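PDB 3MGA: enterochelin esterase from Salmonella enterica subsp. enterica serovar Typhimurium, which probably hydrolyses the ester bonds of ferric enterobactin, the iron-loaded siderophore, so that the iron can be released inside the cell. Local coordinates for residues Arg52-Ile57 with Arg125-Gln130; Gln68-Ala73 with Trp81-Ala86; Asp257-Val262 with Leu300-Arg305; Thr283-Gln288 with Leu293-Ala298. One frame throughout, in Å; residues are numbered along the deposited sequence.

The four contacts pair up by domain. Interactions 1 and 2 lie in the N-terminal domain and touch: backbone bonds join strand 52-57 to the loop at 70-72, and residues 68-86 are nested inside the loop closed by interaction 1. Interactions 3 and 4 share helix 290-301 in the esterase domain, with centres about 10 Å apart, whereas the centres of interactions 1 and 3 are about 39 Å apart. Chemistry follows position. Interaction 2, at a sheet edge, combines backbone and side-chain hydrogen bonds with packing; interactions 1 and 3, partly buried, rely on aromatic and leucine side chains. Interaction 4, fully buried, relies on small apolar groups.

Interaction 1 of 4, residues Arg52-Ile57 with Arg125-Gln130; sequences RVWVYI and RQLLPQ
Tyr56 and Leu128 make the CH-pi contact of this interface. The methyl CD2 of Leu128 sits over the middle of the phenol ring, 3.8 Å from the centroid of the Tyr56 ring and only 9° off its normal, while the other methyl, CD1, reaches the far end of the ring at CZ (4.0 Å from Tyr56 CZ). With CG of Tyr56 anti to the backbone N (chi1 -168°), the ring is carried out from the strand toward the helix end, and chi2 near 90° sets which way its face turns.

Apolar packing accounts for the second pair. Leu127 CD1 approaches the pyrrole part of the indole obliquely, at 3.4 Å from Trp54 NE1 and 3.6 Å from Trp54 CD1. No hydrogen bond crosses between the two segments, so the fit rests on shape. Trp124 meets the Tyr56 ring edge-to-face, and Phe106 does the same to Trp54.

Alternation along the strand sorts the residues: Trp54 and Tyr56 face the C-terminal end of helix 117-127 and the 3-10 turn after it, whereas Val53, Val55 and Ile57 pack on strands 32-39 and 80-87. A helix end packed on the outward side chains of an edge strand here forms part of the beta-sandwich-like N-terminal domain, of the E-set clan.

Interaction 2 of 4, residues Gln68-Ala73 with Trp81-Ala86; sequences QPQTMA and WRWSTA
The carbonyl oxygen of Ala73 is held twice by the neighbouring strand: the N-H of Arg82 donates to it (Arg82 N to Ala73 O, 2.8 Å), and the CA-H of Trp81 adds a weaker contact (Trp81 CA to Ala73 O, 3.4 Å). Ala73 N returns a bond to Arg82 O, making Ala73 and Arg82 a hydrogen-bonded antiparallel pair. This is the edge of the four-stranded sheet of the E-set-like N-terminal domain, where the short strand 73-74 ends the order beside strand 80-87.

Upstream, the backbone parts from strand 80-87 and bonds instead to strand 52-57 (Met72 with Val53, Gln70 with Val55); side chains keep the contact with 81-83. Met72, a selenomethionine, crosses Trp83 at about a right angle and Trp81 obliquely. Met72 CG packs on Trp83 CB at 3.6 Å. Met72 SE rests on Trp81 CB at 3.8 Å. The side chain also touches Phe36 and Trp38 of strand 32-39 and Val55 of strand 52-57, and so lies between the two sheets. Its carbonyl oxygen comes near the ring plane of Trp81, at the CE3-CZ3 edge. Thr71 OG1 is hydrogen-bonded to that oxygen, though its stronger partner is Val53 N.

Two residues earlier, Gln70 bends at chi2 (-63°), its CB and CG against the indole of Trp83. This bend brings the amide round: Trp83 NE1 donates to Gln70 OE1 at 3.2 Å, on a lone pair in the carbonyl plane. The two bonds that together restrain the amide's rotation are this one and Gln70 NE2 to Gln68 O (2.8 Å), whose donor sits above the Gln68 carbonyl plane.

Interaction 3 of 4, residues Asp257-Val262 with Leu300-Arg305; sequences DFWLAV and LNWPTR
Trp302 reaches across from the end of one helix to Trp259 and Leu260 on another, and its indole can be followed outward atom by atom. The CA-CB bond points toward helix 256-273, and CG sits anti to the carbonyl carbon (chi1 -59°), which sends the flat ring across the gap with its six-membered part leading. Asn301 CB, from the preceding residue, lies 3.5 Å above the plane of the Trp302 ring, toward the rim by CE3 and CZ3. Along the pyrrole side, NE1 passes close to the methyl CD2 of Leu260 (Trp302 NE1 to Leu260 CD2, 4.2 Å), and CZ2 touches the same methyl. On the opposite side of the indole, CE3 comes within 3.9 Å of Trp259 CB. The closest approach is at CZ3: Trp302 CZ3 is 3.4 Å from Trp259 CB, with Trp302 CH2 a little further off and Trp259 CG also near. By these distances the ring of Trp302 meets the root of Trp259. The two indoles are oblique, their planes 40° apart, and do not form a stack.

From that root Trp259 turns inward. Its NE1 donates to Ser294 OG of helix 290-301, a bond that would restrain the turn of the indole, and Phe306 meets it edge-to-face. Trp302 itself has just left helical geometry at the end of helix 290-301, and it also touches Gln263 one turn further along helix 256-273. The contact joins the C-terminal end of helix 290-301 to helix 256-273, both on the same side of the central sheet.

Interaction 4 of 4, residues Thr283-Gln288 with Leu293-Ala298; sequences TVVAGQ and LSALYA
Val285 and Ala295 mark the nearest approach of strand 284-288 to helix 293-298, whose axes run nearly antiparallel (154°) and come within 7.0 Å, with 5.4 Å between the CA atoms of the two residues. Val285 points its side chain at the helix, and CG1, anti to the backbone N (chi1 174°), does the touching. That methyl lies 3.4 Å from Ala295 CB and 3.6 Å from Ala295 CA, so it bears on the helix backbone as well as on the methyl. Ala295 CB in turn sits 3.6 Å from Val285 O and faces the peptide units that follow; Gly287 N is 4.3 Å from Ala295 CB. With only a methyl at Ala295, the helix backbone comes close to the strand at Val285.

This is the strand-to-helix step of the beta-alpha-beta unit formed by strand 284-288, helix 290-301 and strand 308-312 in an alpha/beta-hydrolase-like domain. Gly287 opens a GxSxG sequence, consistent with a nucleophile elbow whose sharp turn between strand and helix would carry Ser289.

Other side chains pack on the same residues. Val309 of strand 308-312 packs on Ala295, while Trp259 of helix 256-273 lies against Val285 and Ala298. On the other face of the sheet, Gln288 OE1 accepts a hydrogen bond from Trp213 NE1.

Interaction 1 of 4, residues Arg52-Ile57 with Arg125-Gln130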
# COMPACT_ATOMS: atom_id res chain seq x y z
N ARG A 52 1.99 27.81 8.36
CA ARG A 52 1.12 26.65 8.11
C ARG A 52 1.58 25.37 8.81
O ARG A 52 2.74 25.21 9.17
CB ARG A 52 1.04 26.35 6.60
CG ARG A 52 0.46 27.46 5.73
CD ARG A 52 -1.02 27.69 5.98
NE ARG A 52 -1.58 28.65 5.02
CZ ARG A 52 -1.57 29.97 5.16
NH1 ARG A 52 -1.03 30.55 6.24
NH2 ARG A 52 -2.11 30.74 4.22
N VAL A 53 0.62 24.46 8.98
CA VAL A 53 0.86 23.14 9.56
C VAL A 53 -0.14 22.26 8.83
O VAL A 53 -1.24 22.00 9.33
CB VAL A 53 0.60 23.09 11.07
CG1 VAL A 53 0.97 21.73 11.60
CG2 VAL A 53 1.39 24.19 11.79
N TRP A 54 0.23 21.81 7.64
CA TRP A 54 -0.66 20.99 6.82
C TRP A 54 -0.82 19.59 7.38
O TRP A 54 0.13 18.99 7.88
CB TRP A 54 -0.18 20.94 5.36
CG TRP A 54 0.07 22.31 4.73
CD1 TRP A 54 1.28 22.92 4.56
CD2 TRP A 54 -0.91 23.22 4.22
NE1 TRP A 54 1.12 24.14 3.97
CE2 TRP A 54 -0.22 24.36 3.75
CE3 TRP A 54 -2.31 23.19 4.11
CZ2 TRP A 54 -0.87 25.46 3.19
CZ3 TRP A 54 -2.95 24.29 3.56
CH2 TRP A 54 -2.24 25.40 3.10
N VAL A 55 -2.04 19.08 7.32
CA VAL A 55 -2.34 17.75 7.80
C VAL A 55 -2.56 16.96 6.53
O VAL A 55 -3.54 17.19 5.82
CB VAL A 55 -3.58 17.76 8.71
CG1 VAL A 55 -3.91 16.36 9.21
CG2 VAL A 55 -3.34 18.73 9.90
N TYR A 56 -1.62 16.08 6.22
CA TYR A 56 -1.69 15.27 5.00
C TYR A 56 -2.05 13.85 5.38
O TYR A 56 -1.19 13.08 5.78
CB TYR A 56 -0.35 15.33 4.27
CG TYR A 56 -0.37 14.78 2.86
CD1 TYR A 56 -0.68 15.59 1.77
CD2 TYR A 56 -0.05 13.44 2.61
CE1 TYR A 56 -0.69 15.10 0.47
CE2 TYR A 56 -0.05 12.93 1.31
CZ TYR A 56 -0.37 13.76 0.25
OH TYR A 56 -0.37 13.26 -1.04
N ILE A 57 -3.33 13.52 5.26
CA ILE A 57 -3.85 12.20 5.58
C ILE A 57 -4.19 11.50 4.27
O ILE A 57 -4.98 12.01 3.48
CB ILE A 57 -5.12 12.30 6.45
CG1 ILE A 57 -4.87 13.19 7.68
CG2 ILE A 57 -5.59 10.93 6.89
CD1 ILE A 57 -6.10 13.40 8.56
N ARG A 125 4.06 18.47 -3.99
CA ARG A 125 5.43 18.07 -4.30
C ARG A 125 6.44 19.05 -3.71
O ARG A 125 7.60 18.68 -3.45
CB ARG A 125 5.67 17.93 -5.81
CG ARG A 125 4.96 16.75 -6.47
CD ARG A 125 5.42 16.59 -7.93
NE ARG A 125 4.77 15.46 -8.60
CZ ARG A 125 3.66 15.53 -9.33
NH1 ARG A 125 3.03 16.69 -9.52
NH2 ARG A 125 3.16 14.43 -9.89
N GLN A 126 6.02 20.30 -3.50
CA GLN A 126 6.89 21.33 -2.91
C GLN A 126 6.88 21.34 -1.38
O GLN A 126 7.80 21.86 -0.76
CB GLN A 126 6.57 22.73 -3.47
CG GLN A 126 7.26 23.07 -4.81
CD GLN A 126 6.93 22.12 -5.96
OE1 GLN A 126 5.98 21.34 -5.88
NE2 GLN A 126 7.71 22.19 -7.03
N LEU A 127 5.85 20.75 -0.76
CA LEU A 127 5.76 20.73 0.70
C LEU A 127 6.15 19.38 1.35
O LEU A 127 6.90 19.37 2.32
CB LEU A 127 4.35 21.13 1.14
CG LEU A 127 3.94 22.57 0.80
CD1 LEU A 127 2.49 22.81 1.13
CD2 LEU A 127 4.84 23.56 1.53
N LEU A 128 5.65 18.27 0.80
CA LEU A 128 5.93 16.92 1.35
C LEU A 128 7.39 16.62 1.73
O LEU A 128 7.62 15.87 2.68
CB LEU A 128 5.39 15.82 0.43
CG LEU A 128 3.86 15.68 0.39
CD1 LEU A 128 3.43 14.64 -0.63
CD2 LEU A 128 3.30 15.32 1.76
N PRO A 129 8.37 17.18 1.01
CA PRO A 129 9.73 16.89 1.49
C PRO A 129 9.97 17.41 2.92
O PRO A 129 10.86 16.91 3.61
CB PRO A 129 10.62 17.62 0.48
CG PRO A 129 9.82 17.65 -0.78
CD PRO A 129 8.38 17.78 -0.33
N GLN A 130 9.18 18.40 3.34
CA GLN A 130 9.28 18.99 4.67
C GLN A 130 8.37 18.28 5.68
O GLN A 130 8.38 18.61 6.88
CB GLN A 130 8.91 20.48 4.62
CG GLN A 130 9.80 21.34 3.72
CD GLN A 130 9.39 22.82 3.69
OE1 GLN A 130 8.27 23.18 4.06
NE2 GLN A 130 10.29 23.67 3.22

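Interaction 2 of 4, residues Gln68-Ala73 with Trp81-Ala86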
# COMPACT_ATOMS: atom_id res chain seq x y z
N GLN A 68 -9.33 20.44 -0.55
CA GLN A 68 -8.67 21.71 -0.43
C GLN A 68 -7.65 21.49 0.68
O GLN A 68 -7.99 20.90 1.71
CB GLN A 68 -9.67 22.82 -0.08
CG GLN A 68 -10.74 23.04 -1.16
CD GLN A 68 -11.84 24.02 -0.76
OE1 GLN A 68 -11.90 24.48 0.38
NE2 GLN A 68 -12.73 24.32 -1.70
N PRO A 69 -6.39 21.91 0.46
CA PRO A 69 -5.31 21.74 1.45
C PRO A 69 -5.73 22.15 2.85
O PRO A 69 -6.13 23.29 3.08
CB PRO A 69 -4.20 22.64 0.92
CG PRO A 69 -4.41 22.64 -0.55
CD PRO A 69 -5.89 22.54 -0.78
N GLN A 70 -5.64 21.20 3.78
CA GLN A 70 -6.03 21.42 5.17
C GLN A 70 -4.84 21.71 6.06
O GLN A 70 -3.88 20.94 6.08
CB GLN A 70 -6.77 20.20 5.70
CG GLN A 70 -8.03 19.88 4.93
CD GLN A 70 -9.05 20.98 5.02
OE1 GLN A 70 -9.29 21.52 6.10
NE2 GLN A 70 -9.68 21.31 3.91
N THR A 71 -4.92 22.81 6.79
CA THR A 71 -3.87 23.21 7.72
C THR A 71 -4.47 23.37 9.10
O THR A 71 -5.66 23.67 9.23
CB THR A 71 -3.24 24.56 7.33
OG1 THR A 71 -2.31 24.97 8.34
CG2 THR A 71 -4.31 25.64 7.18
N MSE A 72 -3.65 23.17 10.12
CA MSE A 72 -4.11 23.34 11.49
C MSE A 72 -4.19 24.84 11.81
O MSE A 72 -3.80 25.70 11.01
CB MSE A 72 -3.17 22.67 12.49
CG MSE A 72 -2.98 21.18 12.31
SE MSE A 72 -2.05 20.41 13.85
CE MSE A 72 -1.96 18.55 13.28
N ALA A 73 -4.72 25.13 12.99
CA ALA A 73 -4.83 26.48 13.49
C ALA A 73 -4.42 26.42 14.95
O ALA A 73 -4.72 25.44 15.65
CB ALA A 73 -6.26 26.98 13.36
N TRP A 81 -1.38 23.69 18.14
CA TRP A 81 -2.03 23.76 16.84
C TRP A 81 -3.04 22.61 16.86
O TRP A 81 -2.80 21.57 17.47
CB TRP A 81 -1.05 23.61 15.69
CG TRP A 81 -0.14 24.78 15.50
CD1 TRP A 81 0.97 25.08 16.24
CD2 TRP A 81 -0.21 25.77 14.48
NE1 TRP A 81 1.57 26.21 15.76
CE2 TRP A 81 0.87 26.66 14.67
CE3 TRP A 81 -1.09 26.01 13.42
CZ2 TRP A 81 1.10 27.76 13.85
CZ3 TRP A 81 -0.87 27.11 12.60
CH2 TRP A 81 0.22 27.97 12.82
N ARG A 82 -4.16 22.80 16.18
CA ARG A 82 -5.22 21.83 16.19
C ARG A 82 -5.96 21.80 14.86
O ARG A 82 -5.99 22.78 14.12
CB ARG A 82 -6.20 22.23 17.30
CG ARG A 82 -7.47 21.39 17.43
CD ARG A 82 -8.40 21.98 18.49
NE ARG A 82 -8.83 23.34 18.15
CZ ARG A 82 -9.58 24.11 18.92
NH1 ARG A 82 -10.01 23.68 20.11
NH2 ARG A 82 -9.91 25.34 18.52
N TRP A 83 -6.55 20.65 14.58
CA TRP A 83 -7.34 20.45 13.37
C TRP A 83 -8.13 19.18 13.55
O TRP A 83 -7.61 18.18 14.05
CB TRP A 83 -6.46 20.38 12.13
CG TRP A 83 -7.24 20.21 10.87
CD1 TRP A 83 -7.78 21.19 10.10
CD2 TRP A 83 -7.57 18.97 10.23
NE1 TRP A 83 -8.43 20.65 9.02
CE2 TRP A 83 -8.32 19.28 9.08
CE3 TRP A 83 -7.31 17.62 10.53
CZ2 TRP A 83 -8.81 18.30 8.22
CZ3 TRP A 83 -7.79 16.64 9.66
CH2 TRP A 83 -8.53 16.99 8.52
N SER A 84 -9.39 19.21 13.16
CA SER A 84 -10.26 18.06 13.30
C SER A 84 -10.98 17.74 12.01
O SER A 84 -11.05 18.58 11.11
CB SER A 84 -11.29 18.31 14.41
OG SER A 84 -10.64 18.50 15.65
N THR A 85 -11.51 16.52 11.94
CA THR A 85 -12.24 16.06 10.77
C THR A 85 -13.12 14.87 11.16
O THR A 85 -13.09 14.42 12.30
CB THR A 85 -11.27 15.62 9.65
OG1 THR A 85 -12.02 15.08 8.55
CG2 THR A 85 -10.31 14.56 10.15
N ALA A 86 -13.90 14.39 10.19
CA ALA A 86 -14.76 13.23 10.39
C ALA A 86 -14.15 12.02 9.68
O ALA A 86 -13.63 12.15 8.57
CB ALA A 86 -16.15 13.50 9.86

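Interaction 3 of 4, residues Asp257-Val262 with Leu300-Arg305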
# COMPACT_ATOMS: atom_id res chain seq x y z
N ASP A 257 9.33 -8.04 -20.72
CA ASP A 257 10.69 -8.45 -20.35
C ASP A 257 10.87 -8.69 -18.87
O ASP A 257 11.58 -9.61 -18.48
CB ASP A 257 11.75 -7.47 -20.87
CG ASP A 257 12.04 -7.65 -22.34
OD1 ASP A 257 11.48 -8.61 -22.93
OD2 ASP A 257 12.83 -6.86 -22.90
N PHE A 258 10.23 -7.88 -18.04
CA PHE A 258 10.36 -8.07 -16.60
C PHE A 258 9.95 -9.49 -16.21
O PHE A 258 10.71 -10.20 -15.55
CB PHE A 258 9.53 -7.05 -15.83
CG PHE A 258 9.57 -7.25 -14.35
CD1 PHE A 258 10.65 -6.80 -13.60
CD2 PHE A 258 8.52 -7.88 -13.69
CE1 PHE A 258 10.68 -6.98 -12.23
CE2 PHE A 258 8.56 -8.06 -12.31
CZ PHE A 258 9.64 -7.61 -11.59
N TRP A 259 8.76 -9.90 -16.65
CA TRP A 259 8.25 -11.23 -16.32
C TRP A 259 8.94 -12.36 -17.06
O TRP A 259 9.04 -13.47 -16.53
CB TRP A 259 6.74 -11.29 -16.47
CG TRP A 259 6.08 -10.49 -15.42
CD1 TRP A 259 5.47 -9.28 -15.57
CD2 TRP A 259 6.05 -10.79 -14.03
NE1 TRP A 259 5.02 -8.83 -14.35
CE2 TRP A 259 5.37 -9.74 -13.39
CE3 TRP A 259 6.52 -11.86 -13.26
CZ2 TRP A 259 5.13 -9.74 -12.01
CZ3 TRP A 259 6.29 -11.86 -11.90
CH2 TRP A 259 5.61 -10.79 -11.29
N LEU A 260 9.41 -12.10 -18.28
CA LEU A 260 10.17 -13.11 -19.01
C LEU A 260 11.46 -13.35 -18.23
O LEU A 260 11.82 -14.49 -17.97
CB LEU A 260 10.50 -12.66 -20.43
CG LEU A 260 9.38 -12.67 -21.47
CD1 LEU A 260 9.84 -11.98 -22.73
CD2 LEU A 260 8.91 -14.11 -21.77
N ALA A 261 12.12 -12.26 -17.85
CA ALA A 261 13.37 -12.32 -17.10
C ALA A 261 13.23 -13.05 -15.77
O ALA A 261 14.10 -13.83 -15.39
CB ALA A 261 13.90 -10.90 -16.86
N VAL A 262 12.14 -12.78 -15.05
CA VAL A 262 11.88 -13.42 -13.77
C VAL A 262 11.77 -14.95 -13.91
O VAL A 262 12.28 -15.70 -13.08
CB VAL A 262 10.59 -12.87 -13.11
CG1 VAL A 262 10.05 -13.82 -12.05
CG2 VAL A 262 10.83 -11.46 -12.55
N LEU A 300 -2.35 -12.97 -16.38
CA LEU A 300 -3.06 -12.97 -17.65
C LEU A 300 -2.21 -13.50 -18.81
O LEU A 300 -2.72 -14.21 -19.66
CB LEU A 300 -3.58 -11.57 -17.99
CG LEU A 300 -4.71 -11.01 -17.14
CD1 LEU A 300 -4.99 -9.56 -17.51
CD2 LEU A 300 -5.98 -11.85 -17.29
N ASN A 301 -0.92 -13.15 -18.84
CA ASN A 301 -0.04 -13.60 -19.93
C ASN A 301 0.67 -14.94 -19.71
O ASN A 301 0.95 -15.65 -20.68
CB ASN A 301 0.99 -12.52 -20.30
CG ASN A 301 0.35 -11.27 -20.89
OD1 ASN A 301 0.37 -11.07 -22.11
ND2 ASN A 301 -0.27 -10.46 -20.03
N TRP A 302 0.95 -15.30 -18.46
CA TRP A 302 1.62 -16.57 -18.15
C TRP A 302 0.89 -17.32 -17.03
O TRP A 302 1.44 -17.53 -15.95
CB TRP A 302 3.08 -16.32 -17.77
CG TRP A 302 3.84 -15.64 -18.86
CD1 TRP A 302 4.43 -16.23 -19.94
CD2 TRP A 302 4.08 -14.23 -18.98
NE1 TRP A 302 5.02 -15.28 -20.73
CE2 TRP A 302 4.82 -14.04 -20.17
CE3 TRP A 302 3.74 -13.11 -18.21
CZ2 TRP A 302 5.23 -12.79 -20.60
CZ3 TRP A 302 4.15 -11.87 -18.64
CH2 TRP A 302 4.89 -11.71 -19.83
N PRO A 303 -0.36 -17.73 -17.31
CA PRO A 303 -1.17 -18.43 -16.30
C PRO A 303 -0.65 -19.82 -15.97
O PRO A 303 -1.03 -20.39 -14.95
CB PRO A 303 -2.56 -18.49 -16.95
CG PRO A 303 -2.30 -18.46 -18.42
CD PRO A 303 -1.04 -17.67 -18.62
N THR A 304 0.21 -20.35 -16.83
CA THR A 304 0.81 -21.67 -16.64
C THR A 304 1.90 -21.62 -15.57
O THR A 304 2.34 -22.66 -15.09
CB THR A 304 1.42 -22.20 -17.97
OG1 THR A 304 1.98 -23.50 -17.76
CG2 THR A 304 2.49 -21.25 -18.49
N ARG A 305 2.33 -20.41 -15.22
CA ARG A 305 3.36 -20.21 -14.20
C ARG A 305 2.81 -19.41 -13.01
O ARG A 305 3.17 -19.69 -11.86
CB ARG A 305 4.56 -19.51 -14.82
CG ARG A 305 5.71 -19.14 -13.87
CD ARG A 305 6.39 -20.33 -13.18
NE ARG A 305 5.64 -20.85 -12.04
CZ ARG A 305 6.08 -21.81 -11.21
NH1 ARG A 305 7.28 -22.35 -11.38
NH2 ARG A 305 5.32 -22.22 -10.21

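Interaction 4 of 4, residues Thr283-Gln288 with Leu293-Ala298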
# COMPACT_ATOMS: atom_id res chain seq x y z
N THR A 283 0.88 -20.54 -7.11
CA THR A 283 1.97 -19.63 -7.34
C THR A 283 1.40 -18.23 -7.35
O THR A 283 0.59 -17.86 -8.22
CB THR A 283 2.69 -19.96 -8.65
OG1 THR A 283 3.17 -21.31 -8.60
CG2 THR A 283 3.85 -19.01 -8.87
N VAL A 284 1.83 -17.43 -6.37
CA VAL A 284 1.33 -16.09 -6.24
C VAL A 284 2.24 -15.00 -6.74
O VAL A 284 3.46 -15.08 -6.64
CB VAL A 284 1.01 -15.78 -4.75
CG1 VAL A 284 0.73 -14.26 -4.55
CG2 VAL A 284 -0.14 -16.64 -4.26
N VAL A 285 1.61 -13.97 -7.29
CA VAL A 285 2.28 -12.78 -7.70
C VAL A 285 1.41 -11.71 -7.02
O VAL A 285 0.20 -11.62 -7.26
CB VAL A 285 2.38 -12.63 -9.21
CG1 VAL A 285 2.94 -11.28 -9.55
CG2 VAL A 285 3.26 -13.76 -9.79
N ALA A 286 2.02 -10.96 -6.12
CA ALA A 286 1.31 -9.94 -5.36
C ALA A 286 1.99 -8.60 -5.52
O ALA A 286 3.21 -8.51 -5.49
CB ALA A 286 1.24 -10.35 -3.88
N GLY A 287 1.20 -7.54 -5.67
CA GLY A 287 1.75 -6.20 -5.83
C GLY A 287 0.73 -5.10 -5.58
O GLY A 287 -0.47 -5.36 -5.56
N GLN A 288 1.22 -3.87 -5.40
CA GLN A 288 0.37 -2.73 -5.14
C GLN A 288 0.61 -1.63 -6.15
O GLN A 288 1.75 -1.40 -6.57
CB GLN A 288 0.63 -2.17 -3.74
CG GLN A 288 0.66 -3.22 -2.64
CD GLN A 288 1.95 -4.00 -2.61
OE1 GLN A 288 3.03 -3.45 -2.84
NE2 GLN A 288 1.85 -5.29 -2.30
N LEU A 293 -1.09 -3.94 -11.13
CA LEU A 293 -1.30 -4.00 -12.56
C LEU A 293 -0.37 -5.04 -13.16
O LEU A 293 -0.78 -5.87 -13.98
CB LEU A 293 -1.00 -2.61 -13.18
CG LEU A 293 -0.95 -2.45 -14.70
CD1 LEU A 293 -2.27 -2.80 -15.38
CD2 LEU A 293 -0.54 -1.01 -15.03
N SER A 294 0.89 -5.00 -12.73
CA SER A 294 1.89 -5.92 -13.23
C SER A 294 1.58 -7.36 -12.83
O SER A 294 1.79 -8.27 -13.62
CB SER A 294 3.29 -5.51 -12.74
OG SER A 294 4.30 -6.09 -13.55
N ALA A 295 1.08 -7.57 -11.61
CA ALA A 295 0.76 -8.94 -11.15
C ALA A 295 -0.37 -9.56 -11.96
O ALA A 295 -0.31 -10.73 -12.30
CB ALA A 295 0.43 -8.96 -9.65
N LEU A 296 -1.41 -8.79 -12.26
CA LEU A 296 -2.52 -9.30 -13.05
C LEU A 296 -2.00 -9.57 -14.46
O LEU A 296 -2.26 -10.62 -15.05
CB LEU A 296 -3.69 -8.31 -13.09
CG LEU A 296 -4.90 -8.76 -13.91
CD1 LEU A 296 -5.50 -10.07 -13.37
CD2 LEU A 296 -5.95 -7.67 -13.96
N TYR A 297 -1.26 -8.61 -15.00
CA TYR A 297 -0.65 -8.74 -16.32
C TYR A 297 0.12 -10.05 -16.41
O TYR A 297 0.05 -10.75 -17.42
CB TYR A 297 0.25 -7.53 -16.58
CG TYR A 297 1.08 -7.59 -17.84
CD1 TYR A 297 2.38 -8.09 -17.82
CD2 TYR A 297 0.59 -7.11 -19.04
CE1 TYR A 297 3.15 -8.13 -18.95
CE2 TYR A 297 1.37 -7.15 -20.20
CZ TYR A 297 2.65 -7.66 -20.14
OH TYR A 297 3.44 -7.71 -21.26
N ALA A 298 0.86 -10.38 -15.35
CA ALA A 298 1.64 -11.62 -15.29
C ALA A 298 0.72 -12.84 -15.34
O ALA A 298 0.93 -13.74 -16.13
CB ALA A 298 2.49 -11.66 -14.03